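Local structure of probable tagatose 6-phosphate kinase (Sinorhizobium meliloti, 3TXV) at residues M38-R43 and V418-F423. The protein probably acts in carbohydrate metabolism as a GatZ/KbaZ-like family kinase that phosphorylates tagatose 6-phosphate. Residues are numbered along the deposited sequence; the frame is centred on the assembly and turned at random.
Sequences MLRAHR and VLQDYF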
loop_
_atom_site.group_PDB
_atom_site.type_symbol
_atom_site.label_atom_id
_atom_site.label_comp_id
_atom_site.label_asym_id
_atom_site.label_seq_id
_atom_site.Cartn_x
_atom_site.Cartn_y
_atom_site.Cartn_z
HETATM N N MSE A 38 -7.808 -9.215 -5.390
HETATM C CA MSE A 38 -9.162 -9.457 -5.839
HETATM C C MSE A 38 -9.580 -10.916 -5.552
HETATM O O MSE A 38 -10.544 -11.138 -4.842
HETATM C CB MSE A 38 -9.330 -9.066 -7.306
HETATM C CG MSE A 38 -9.475 -7.569 -7.554
HETATM SE SE MSE A 38 -8.951 -7.341 -9.368
HETATM C CE MSE A 38 -9.703 -5.639 -9.872
ATOM N N LEU A 39 -8.814 -11.896 -6.037
ATOM C CA LEU A 39 -9.129 -13.316 -5.842
ATOM C C LEU A 39 -9.479 -13.688 -4.407
ATOM O O LEU A 39 -10.370 -14.508 -4.174
ATOM C CB LEU A 39 -8.016 -14.227 -6.377
ATOM C CG LEU A 39 -7.869 -14.317 -7.917
ATOM C CD1 LEU A 39 -6.719 -15.210 -8.348
ATOM C CD2 LEU A 39 -9.159 -14.769 -8.624
ATOM N N ARG A 40 -8.801 -13.096 -3.436
ATOM C CA ARG A 40 -9.114 -13.405 -2.054
ATOM C C ARG A 40 -10.449 -12.780 -1.655
ATOM O O ARG A 40 -11.318 -13.466 -1.084
ATOM C CB ARG A 40 -7.972 -12.983 -1.134
ATOM C CG ARG A 40 -8.357 -12.786 0.320
ATOM C CD ARG A 40 -8.774 -14.046 0.992
ATOM N NE ARG A 40 -7.838 -15.114 0.682
ATOM C CZ ARG A 40 -7.717 -16.236 1.382
ATOM N NH1 ARG A 40 -8.470 -16.440 2.451
ATOM N NH2 ARG A 40 -6.831 -17.149 1.017
ATOM N N ALA A 41 -10.628 -11.493 -1.954
ATOM C CA ALA A 41 -11.916 -10.849 -1.735
ATOM C C ALA A 41 -13.063 -11.697 -2.312
ATOM O O ALA A 41 -14.033 -11.983 -1.612
ATOM C CB ALA A 41 -11.925 -9.469 -2.319
ATOM N N HIS A 42 -12.892 -12.245 -3.486
ATOM C CA HIS A 42 -13.925 -13.029 -4.078
ATOM C C HIS A 42 -14.259 -14.181 -3.174
ATOM O O HIS A 42 -15.387 -14.539 -3.021
ATOM C CB HIS A 42 -13.437 -13.574 -5.389
ATOM C CG HIS A 42 -14.518 -13.767 -6.396
ATOM N ND1 HIS A 42 -14.261 -13.996 -7.728
ATOM C CD2 HIS A 42 -15.859 -13.745 -6.267
ATOM C CE1 HIS A 42 -15.402 -14.112 -8.374
ATOM N NE2 HIS A 42 -16.384 -13.968 -7.509
ATOM N N ARG A 43 -13.269 -14.743 -2.534
ATOM C CA ARG A 43 -13.484 -15.839 -1.627
ATOM C C ARG A 43 -14.364 -15.351 -0.513
ATOM O O ARG A 43 -15.064 -16.118 0.082
ATOM C CB ARG A 43 -12.214 -16.351 -1.102
ATOM N N VAL A 418 -0.121 -13.809 2.680
ATOM C CA VAL A 418 -0.129 -12.553 3.436
ATOM C C VAL A 418 -1.571 -12.089 3.560
ATOM O O VAL A 418 -2.074 -11.905 4.665
ATOM C CB VAL A 418 0.712 -11.471 2.734
ATOM C CG1 VAL A 418 0.888 -10.250 3.624
ATOM C CG2 VAL A 418 2.078 -12.035 2.272
ATOM N N LEU A 419 -2.238 -11.966 2.416
ATOM C CA LEU A 419 -3.648 -11.560 2.345
ATOM C C LEU A 419 -4.626 -12.324 3.218
ATOM O O LEU A 419 -5.512 -11.721 3.787
ATOM C CB LEU A 419 -4.160 -11.632 0.917
ATOM C CG LEU A 419 -3.693 -10.561 -0.049
ATOM C CD1 LEU A 419 -4.576 -10.638 -1.265
ATOM C CD2 LEU A 419 -3.737 -9.180 0.589
ATOM N N GLN A 420 -4.489 -13.644 3.287
ATOM C CA GLN A 420 -5.311 -14.465 4.180
ATOM C C GLN A 420 -5.350 -13.857 5.575
ATOM O O GLN A 420 -6.426 -13.783 6.173
ATOM C CB GLN A 420 -4.799 -15.912 4.298
ATOM C CG GLN A 420 -5.637 -16.997 3.597
ATOM C CD GLN A 420 -5.142 -18.443 3.906
ATOM O OE1 GLN A 420 -5.035 -19.313 3.007
ATOM N NE2 GLN A 420 -4.840 -18.692 5.185
ATOM N N ASP A 421 -4.205 -13.411 6.099
ATOM C CA ASP A 421 -4.186 -12.961 7.491
ATOM C C ASP A 421 -4.950 -11.657 7.678
ATOM O O ASP A 421 -5.503 -11.414 8.740
ATOM C CB ASP A 421 -2.757 -12.835 8.044
ATOM C CG ASP A 421 -1.987 -14.164 8.029
ATOM O OD1 ASP A 421 -2.583 -15.233 8.313
ATOM O OD2 ASP A 421 -0.765 -14.118 7.732
ATOM N N TYR A 422 -4.989 -10.825 6.645
ATOM C CA TYR A 422 -5.674 -9.549 6.745
ATOM C C TYR A 422 -7.175 -9.755 6.744
ATOM O O TYR A 422 -7.882 -9.167 7.563
ATOM C CB TYR A 422 -5.201 -8.556 5.681
ATOM C CG TYR A 422 -3.843 -7.987 6.039
ATOM C CD1 TYR A 422 -2.672 -8.632 5.651
ATOM C CD2 TYR A 422 -3.725 -6.827 6.803
ATOM C CE1 TYR A 422 -1.424 -8.136 5.990
ATOM C CE2 TYR A 422 -2.460 -6.322 7.159
ATOM C CZ TYR A 422 -1.318 -6.986 6.742
ATOM O OH TYR A 422 -0.064 -6.516 7.072
ATOM N N PHE A 423 -7.668 -10.624 5.878
ATOM C CA PHE A 423 -9.083 -10.887 5.889
ATOM C C PHE A 423 -9.485 -11.669 7.141
ATOM O O PHE A 423 -10.588 -11.512 7.653
ATOM C CB PHE A 423 -9.507 -11.583 4.609
ATOM C CG PHE A 423 -9.460 -10.698 3.416
ATOM C CD1 PHE A 423 -10.579 -9.976 3.028
ATOM C CD2 PHE A 423 -8.280 -10.551 2.683
ATOM C CE1 PHE A 423 -10.524 -9.142 1.900
ATOM C CE2 PHE A 423 -8.221 -9.706 1.576
ATOM C CZ PHE A 423 -9.340 -9.011 1.188
#
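On the outside of an eight-stranded parallel beta/alpha (TIM) barrel, Arg40, near the end of the helix that follows the first strand, lies against Leu419, Gln420 and Phe423 of the C-terminal helix 407-424. This brings together the first barrel helix and the last helix of the chain, whose short segments cross at -40° with their axes 10.2 Å apart. Arg40 carries most of the contact: its CB approaches Leu419 CD1 at 4.1 Å, and its CG sits over one face of the Phe423 ring. With chi1 at 159°, CG is turned away from the backbone N and onto the ring, and the bends at chi2 and chi3 carry the guanidinium to Gln420, so that Gln420 CA lies over the centre of one guanidinium face. NH2 makes a salt bridge with Asp416, one turn before Gln420, and a weak, doubtful hydrogen bond to Gln420 OE1, since the position of NH2 is itself less sure. Replacing Arg40 by an alanine removes everything past CB and is likely to leave the Asp416 carboxylate without this partner and the Phe423 ring less covered. Leu419 also packs against Leu292 of helix 290-310, while Ala41 CB lies 4.4 Å from Phe423 CZ.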